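Long-range contacts in LasR-specific antiactivator QslA domain-containing protein (Pseudomonas aeruginosa, PDB 4NG2), which probably acts as an antiactivator of quorum sensing that binds the transcriptional regulator LasR and restrains its activity: residues T76-G81 with T92-A97; L30-P35 with P53-G58; W47-Q52 with T87-T92. All coordinates share one frame; numbering follows the deposited sequence.

Overall arrangement
The three contacts illustrate how a small helical protein can build its interior around one long helix. Interactions 1 and 3 both use helix 88-107, sharing Thr92, whereas interaction 2 sets strand 31-34 against helix 52-66 and touches that long helix through Ile34 and Ile55. Interactions 1 and 2 are buried and rest on nonpolar contact, aromatic in the first and branched aliphatic in the second. Interaction 3 is only partly buried, near the start of the long helix, and adds an indole-to-carbonyl hydrogen bond. Surroundings differ too: a second copy of the protein adjoins interaction 1, while the chain of another protein packs on interaction 3.

Interaction 1: residues T76-G81 with T92-A97; sequences TAFAFG and TAFEVA
Phe94 lies against Gly81 where helices 88-107 and 74-83 meet. The phenyl ring of Phe94 turns one face to the main chain of Gly81, with its CZ 3.6 Å from Gly81 C and the contact displaced toward the rim of the ring. Because glycine has no side chain, the ring can lie directly against the peptide backbone. The adjoining CE1 of Phe94 comes 3.6 Å from Phe78 O, and the carbonyl of Ala77 lies farther off, at the ring edge.

Phe78, about one turn before Gly81 on helix 74-83, reaches the same region. Its CG stands anti to the backbone N (chi1 175°), which swings the ring across to Phe94 and Glu95. The two phenyl rings meet obliquely, with planes at 48° and centroids 5.9 Å apart, and their closest side-chain approach is 3.9 Å between Phe78 CD1 and Phe94 CE1. Beyond it, Phe78 CZ touches the methylene CG of Glu95 at 3.8 Å. The extended glutamate thus gives its aliphatic part to the aromatic ring, while its carboxylate OE2 forms salt bridges with Arg82 of the same chain and Arg82 of the second subunit.

The local helix axes run nearly antiparallel, at 156°, and pass 10.7 Å apart, a separation bridged by the two phenylalanines. Phe98 adds an edge-to-face partner for Phe78, and Leu99 of the second subunit packs on the same residue. The chemistry implies an interface held by aromatic and backbone packing, in which the buried glutamate probably keeps its negative charge through the two arginines that pair with it.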
# COMPACT_ATOMS: atom_id res chain seq x y z
N THR E 76 14.51 17.00 3.43
CA THR E 76 15.86 17.01 2.89
C THR E 76 16.62 15.74 3.23
O THR E 76 17.35 15.23 2.40
CB THR E 76 16.67 18.17 3.44
OG1 THR E 76 16.16 19.39 2.92
CG2 THR E 76 18.13 18.01 3.04
N ALA E 77 16.46 15.24 4.44
CA ALA E 77 17.20 14.03 4.81
C ALA E 77 16.67 12.86 4.04
O ALA E 77 17.40 11.95 3.65
CB ALA E 77 17.10 13.76 6.30
N PHE E 78 15.36 12.88 3.84
CA PHE E 78 14.70 11.82 3.11
C PHE E 78 15.09 11.91 1.62
O PHE E 78 15.51 10.91 1.03
CB PHE E 78 13.20 11.94 3.35
CG PHE E 78 12.38 11.00 2.57
CD1 PHE E 78 12.17 9.72 3.02
CD2 PHE E 78 11.80 11.40 1.39
CE1 PHE E 78 11.39 8.83 2.29
CE2 PHE E 78 11.02 10.53 0.66
CZ PHE E 78 10.81 9.25 1.10
N ALA E 79 14.99 13.10 1.03
CA ALA E 79 15.31 13.28 -0.38
C ALA E 79 16.75 12.98 -0.67
O ALA E 79 17.05 12.30 -1.67
CB ALA E 79 14.98 14.68 -0.85
N PHE E 80 17.66 13.45 0.17
CA PHE E 80 19.07 13.17 -0.10
C PHE E 80 19.43 11.72 0.14
O PHE E 80 20.22 11.15 -0.62
CB PHE E 80 20.01 14.13 0.62
CG PHE E 80 20.21 15.41 -0.13
CD1 PHE E 80 19.30 16.46 0.02
CD2 PHE E 80 21.24 15.54 -1.04
CE1 PHE E 80 19.45 17.65 -0.68
CE2 PHE E 80 21.39 16.73 -1.77
CZ PHE E 80 20.49 17.79 -1.58
N GLY E 81 18.84 11.11 1.16
CA GLY E 81 19.08 9.70 1.43
C GLY E 81 18.59 8.75 0.35
O GLY E 81 19.33 7.85 -0.05
N THR E 92 12.72 2.23 -2.59
CA THR E 92 11.50 1.99 -1.85
C THR E 92 11.80 1.24 -0.56
O THR E 92 11.05 1.34 0.39
CB THR E 92 10.40 1.29 -2.69
OG1 THR E 92 10.89 0.06 -3.23
CG2 THR E 92 9.98 2.17 -3.83
N ALA E 93 12.90 0.49 -0.52
CA ALA E 93 13.30 -0.16 0.72
C ALA E 93 13.70 0.91 1.71
O ALA E 93 13.37 0.84 2.90
CB ALA E 93 14.43 -1.13 0.49
N PHE E 94 14.40 1.93 1.21
CA PHE E 94 14.83 3.04 2.04
C PHE E 94 13.62 3.84 2.52
O PHE E 94 13.61 4.30 3.65
CB PHE E 94 15.80 3.93 1.26
CG PHE E 94 16.03 5.28 1.87
CD1 PHE E 94 15.09 6.28 1.77
CD2 PHE E 94 17.20 5.54 2.56
CE1 PHE E 94 15.29 7.52 2.34
CE2 PHE E 94 17.41 6.79 3.14
CZ PHE E 94 16.45 7.79 3.03
N GLU E 95 12.62 4.02 1.68
CA GLU E 95 11.46 4.81 2.08
C GLU E 95 10.68 4.10 3.17
O GLU E 95 10.25 4.72 4.15
CB GLU E 95 10.52 5.04 0.91
CG GLU E 95 11.13 5.76 -0.27
CD GLU E 95 10.16 5.90 -1.43
OE1 GLU E 95 9.22 5.07 -1.56
OE2 GLU E 95 10.35 6.84 -2.22
N VAL E 96 10.47 2.80 2.97
CA VAL E 96 9.74 1.98 3.93
C VAL E 96 10.47 2.01 5.28
O VAL E 96 9.85 2.25 6.31
CB VAL E 96 9.49 0.53 3.41
CG1 VAL E 96 8.94 -0.36 4.51
CG2 VAL E 96 8.51 0.55 2.26
N ALA E 97 11.79 1.81 5.28
CA ALA E 97 12.54 1.79 6.54
C ALA E 97 12.48 3.13 7.27
O ALA E 97 12.15 3.19 8.45
CB ALA E 97 13.98 1.39 6.29

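Interaction 2: residues L30-P35 with P53-G58; sequences LMVEIP and PAIDKG
Ile55 divides its two branches between two alternate residues of strand 31-34, Val32 and Ile34: with chi1 at -69°, CG2 stands anti to the backbone N and faces Ile34, while CG1 stands beside that N and faces Val32. On the strand, Val32 has chi1 at -62°, placing CG2 between its own backbone N and carbonyl carbon, and this is the methyl that reaches the helix.

Val32 CG2 meets Ile55 CG1 at 3.8 Å, the two side chains crossing at a slant, and Ile55 CD1 lies 4.0 Å from the same methyl, Val32 CG2. At Ile34 the side chains cross at about a right angle, and Ile34 CG1 lies 3.6 Å from Ile55 CG2. That single methyl also rests near the strand backbone, with Ile55 CG2 at 3.6 Å from Glu33 O. One isoleucine therefore covers two side chains and the carbonyl between them, entirely by van der Waals contact.

Beside them, Leu45 of the partner strand 43-46 packs on both Val32 and Ile34. Helix 88-107 closes the group, Thr100 touching Ile34 and Ala93 touching Ile55.

Strand and helix segments run almost parallel, 15° apart, with their axes 8.5 Å from each other. What results is a two-stranded antiparallel hairpin packed on a helix through its apolar side, within the mainly helical QslA fold.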
# COMPACT_ATOMS: atom_id res chain seq x y z
N LEU E 30 15.29 -13.19 0.92
CA LEU E 30 14.63 -11.95 0.52
C LEU E 30 13.95 -11.23 1.67
O LEU E 30 13.41 -10.15 1.48
CB LEU E 30 13.62 -12.24 -0.57
CG LEU E 30 14.23 -12.89 -1.81
CD1 LEU E 30 13.16 -13.35 -2.80
CD2 LEU E 30 15.21 -11.92 -2.46
N MET E 31 13.98 -11.83 2.86
CA MET E 31 13.44 -11.18 4.06
C MET E 31 14.40 -10.13 4.64
O MET E 31 15.61 -10.31 4.62
CB MET E 31 13.07 -12.22 5.13
CG MET E 31 11.94 -13.18 4.75
SD MET E 31 10.29 -12.43 4.64
CE MET E 31 9.96 -11.84 6.30
N VAL E 32 13.86 -9.04 5.17
CA VAL E 32 14.66 -7.96 5.71
C VAL E 32 14.06 -7.46 7.02
O VAL E 32 12.84 -7.55 7.22
CB VAL E 32 14.78 -6.77 4.70
CG1 VAL E 32 15.48 -7.22 3.41
CG2 VAL E 32 13.40 -6.16 4.42
N GLU E 33 14.89 -6.94 7.92
CA GLU E 33 14.42 -6.51 9.24
C GLU E 33 14.63 -5.02 9.52
O GLU E 33 15.71 -4.47 9.31
CB GLU E 33 15.08 -7.34 10.35
CG GLU E 33 15.52 -8.74 9.93
CD GLU E 33 14.36 -9.70 9.74
OE1 GLU E 33 13.34 -9.57 10.46
OE2 GLU E 33 14.47 -10.57 8.86
N ILE E 34 13.56 -4.39 10.00
CA ILE E 34 13.62 -3.05 10.56
C ILE E 34 13.63 -3.17 12.08
O ILE E 34 12.56 -3.27 12.71
CB ILE E 34 12.43 -2.21 10.08
CG1 ILE E 34 12.59 -1.88 8.59
CG2 ILE E 34 12.30 -0.94 10.93
CD1 ILE E 34 11.41 -1.22 7.99
N PRO E 35 14.83 -3.17 12.68
CA PRO E 35 15.01 -3.41 14.12
C PRO E 35 14.03 -2.60 14.96
O PRO E 35 13.52 -1.57 14.51
CB PRO E 35 16.44 -2.94 14.37
CG PRO E 35 17.13 -3.07 13.05
CD PRO E 35 16.09 -2.77 12.02
N PRO E 53 20.85 -3.64 3.27
CA PRO E 53 21.58 -2.36 3.32
C PRO E 53 20.70 -1.17 3.00
O PRO E 53 20.70 -0.22 3.78
CB PRO E 53 22.66 -2.51 2.26
CG PRO E 53 22.79 -4.02 2.01
CD PRO E 53 21.40 -4.56 2.26
N ALA E 54 19.95 -1.20 1.90
CA ALA E 54 19.01 -0.10 1.67
C ALA E 54 18.12 0.07 2.88
O ALA E 54 17.87 1.17 3.32
CB ALA E 54 18.18 -0.33 0.41
N ILE E 55 17.65 -1.03 3.47
CA ILE E 55 16.80 -0.89 4.65
C ILE E 55 17.54 -0.12 5.75
O ILE E 55 17.06 0.93 6.23
CB ILE E 55 16.25 -2.27 5.16
CG1 ILE E 55 15.24 -2.86 4.16
CG2 ILE E 55 15.58 -2.14 6.53
CD1 ILE E 55 13.87 -2.23 4.24
N ASP E 56 18.72 -0.59 6.13
CA ASP E 56 19.49 0.12 7.15
C ASP E 56 19.83 1.58 6.81
O ASP E 56 19.89 2.41 7.71
CB ASP E 56 20.74 -0.66 7.56
CG ASP E 56 20.41 -1.98 8.25
OD1 ASP E 56 19.46 -2.02 9.09
OD2 ASP E 56 21.10 -2.98 7.94
N LYS E 57 20.03 1.90 5.54
CA LYS E 57 20.32 3.29 5.20
C LYS E 57 19.12 4.15 5.51
O LYS E 57 19.24 5.27 5.98
CB LYS E 57 20.75 3.46 3.73
CG LYS E 57 21.32 4.87 3.43
CD LYS E 57 21.69 5.06 1.95
CE LYS E 57 22.75 4.05 1.47
NZ LYS E 57 23.31 4.39 0.13
N GLY E 58 17.94 3.61 5.25
CA GLY E 58 16.72 4.31 5.61
C GLY E 58 16.48 4.39 7.11
O GLY E 58 15.91 5.36 7.59

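Interaction 3: residues W47-Q52 with T87-T92; sequences WPVPAQ and TPMQKT
Trp47 and Met89 are joined by the hydrogen bond of this contact: Trp47 NE1 donates to Met89 O over 3.2 Å, with a moderately bent N-H...O angle of 149°. The indole approaches tilted 29° from the carbonyl plane.

Apolar and sulfur contacts accompany that bond. The Met89 chain bends at chi2 and chi3, which brings CE to 3.6 Å from Val49 CG1. Val49 CG2 touches the methylene Met89 CG at 3.7 Å, and Pro48 CB borders the sulfur. Met89 SD makes an oblique Met-aromatic contact with Trp47, 5.5 Å from the centroid of its five-membered ring. Farther along the indole edge, Trp47 CZ2 comes within 3.5 Å of Thr92 C.

Within 87-92, Thr87 is the N-cap residue: its OG1 accepts from Gln90 N at 3.2 Å and donates to Gln90 OE1, on a lone pair in the amide plane.

The loop 47-51 links strand 43-46 to helix 52-66, and through Trp47, which also packs on Ala93 and Val96, it rests on the opening turns of helix 88-107, where the chain of another protein packs on Trp47 and Val49.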
# COMPACT_ATOMS: atom_id res chain seq x y z
N TRP E 47 10.93 -8.75 0.67
CA TRP E 47 11.29 -7.84 -0.42
C TRP E 47 11.67 -8.65 -1.65
O TRP E 47 12.25 -9.72 -1.53
CB TRP E 47 12.46 -6.95 -0.03
CG TRP E 47 12.35 -5.55 -0.52
CD1 TRP E 47 12.96 -4.99 -1.61
CD2 TRP E 47 11.57 -4.51 0.07
NE1 TRP E 47 12.60 -3.68 -1.74
CE2 TRP E 47 11.75 -3.35 -0.71
CE3 TRP E 47 10.73 -4.44 1.19
CZ2 TRP E 47 11.12 -2.14 -0.42
CZ3 TRP E 47 10.11 -3.24 1.48
CH2 TRP E 47 10.30 -2.11 0.68
N PRO E 48 11.31 -8.14 -2.84
CA PRO E 48 11.53 -8.88 -4.09
C PRO E 48 13.00 -9.11 -4.39
O PRO E 48 13.32 -10.01 -5.17
CB PRO E 48 10.91 -7.96 -5.15
CG PRO E 48 9.87 -7.18 -4.40
CD PRO E 48 10.48 -6.94 -3.04
N VAL E 49 13.88 -8.31 -3.80
CA VAL E 49 15.30 -8.50 -3.97
C VAL E 49 15.97 -8.31 -2.63
O VAL E 49 15.39 -7.69 -1.74
CB VAL E 49 15.90 -7.50 -4.98
CG1 VAL E 49 15.08 -7.47 -6.25
CG2 VAL E 49 16.00 -6.12 -4.38
N PRO E 50 17.20 -8.84 -2.48
CA PRO E 50 17.92 -8.59 -1.23
C PRO E 50 18.14 -7.09 -1.10
O PRO E 50 18.57 -6.45 -2.06
CB PRO E 50 19.25 -9.33 -1.43
CG PRO E 50 19.41 -9.46 -2.91
CD PRO E 50 18.02 -9.58 -3.47
N ALA E 51 17.83 -6.54 0.06
CA ALA E 51 17.82 -5.11 0.23
C ALA E 51 18.05 -4.65 1.67
O ALA E 51 17.66 -3.52 2.02
CB ALA E 51 16.50 -4.53 -0.30
N GLN E 52 18.67 -5.49 2.49
CA GLN E 52 18.96 -5.13 3.89
C GLN E 52 19.76 -3.81 4.05
O GLN E 52 19.38 -2.94 4.86
CB GLN E 52 19.63 -6.28 4.65
CG GLN E 52 18.77 -6.86 5.79
CD GLN E 52 18.67 -5.90 6.96
OE1 GLN E 52 19.66 -5.25 7.28
NE2 GLN E 52 17.51 -5.81 7.60
N THR E 87 18.75 1.95 -7.48
CA THR E 87 17.60 1.23 -8.07
C THR E 87 16.26 1.56 -7.40
O THR E 87 16.18 1.74 -6.18
CB THR E 87 17.79 -0.30 -8.00
OG1 THR E 87 17.89 -0.71 -6.63
CG2 THR E 87 19.06 -0.74 -8.73
N PRO E 88 15.18 1.63 -8.20
CA PRO E 88 13.83 1.82 -7.68
C PRO E 88 13.61 0.93 -6.47
O PRO E 88 13.05 1.37 -5.48
CB PRO E 88 12.94 1.32 -8.83
CG PRO E 88 13.88 1.03 -10.01
CD PRO E 88 15.20 1.60 -9.68
N MET E 89 14.05 -0.31 -6.56
CA MET E 89 13.82 -1.29 -5.51
C MET E 89 14.54 -0.92 -4.19
O MET E 89 14.04 -1.18 -3.09
CB MET E 89 14.21 -2.69 -5.99
CG MET E 89 13.37 -3.78 -5.39
SD MET E 89 11.91 -4.14 -6.36
CE MET E 89 12.64 -5.16 -7.62
N GLN E 90 15.70 -0.29 -4.28
CA GLN E 90 16.35 0.14 -3.07
C GLN E 90 15.72 1.41 -2.56
O GLN E 90 15.61 1.61 -1.36
CB GLN E 90 17.83 0.37 -3.30
CG GLN E 90 18.60 -0.90 -3.48
CD GLN E 90 20.04 -0.59 -3.73
OE1 GLN E 90 20.43 -0.23 -4.85
NE2 GLN E 90 20.86 -0.69 -2.67
N LYS E 91 15.33 2.29 -3.47
CA LYS E 91 14.72 3.54 -3.04
C LYS E 91 13.52 3.21 -2.18
O LYS E 91 13.30 3.83 -1.13
CB LYS E 91 14.32 4.41 -4.23
CG LYS E 91 15.47 5.00 -5.03
CD LYS E 91 14.96 5.69 -6.31
CE LYS E 91 16.12 6.10 -7.24
NZ LYS E 91 17.10 6.97 -6.57
N THR E 92 12.72 2.23 -2.59
CA THR E 92 11.50 1.99 -1.85
C THR E 92 11.80 1.24 -0.56
O THR E 92 11.05 1.34 0.39
CB THR E 92 10.40 1.29 -2.69
OG1 THR E 92 10.89 0.06 -3.23
CG2 THR E 92 9.98 2.17 -3.83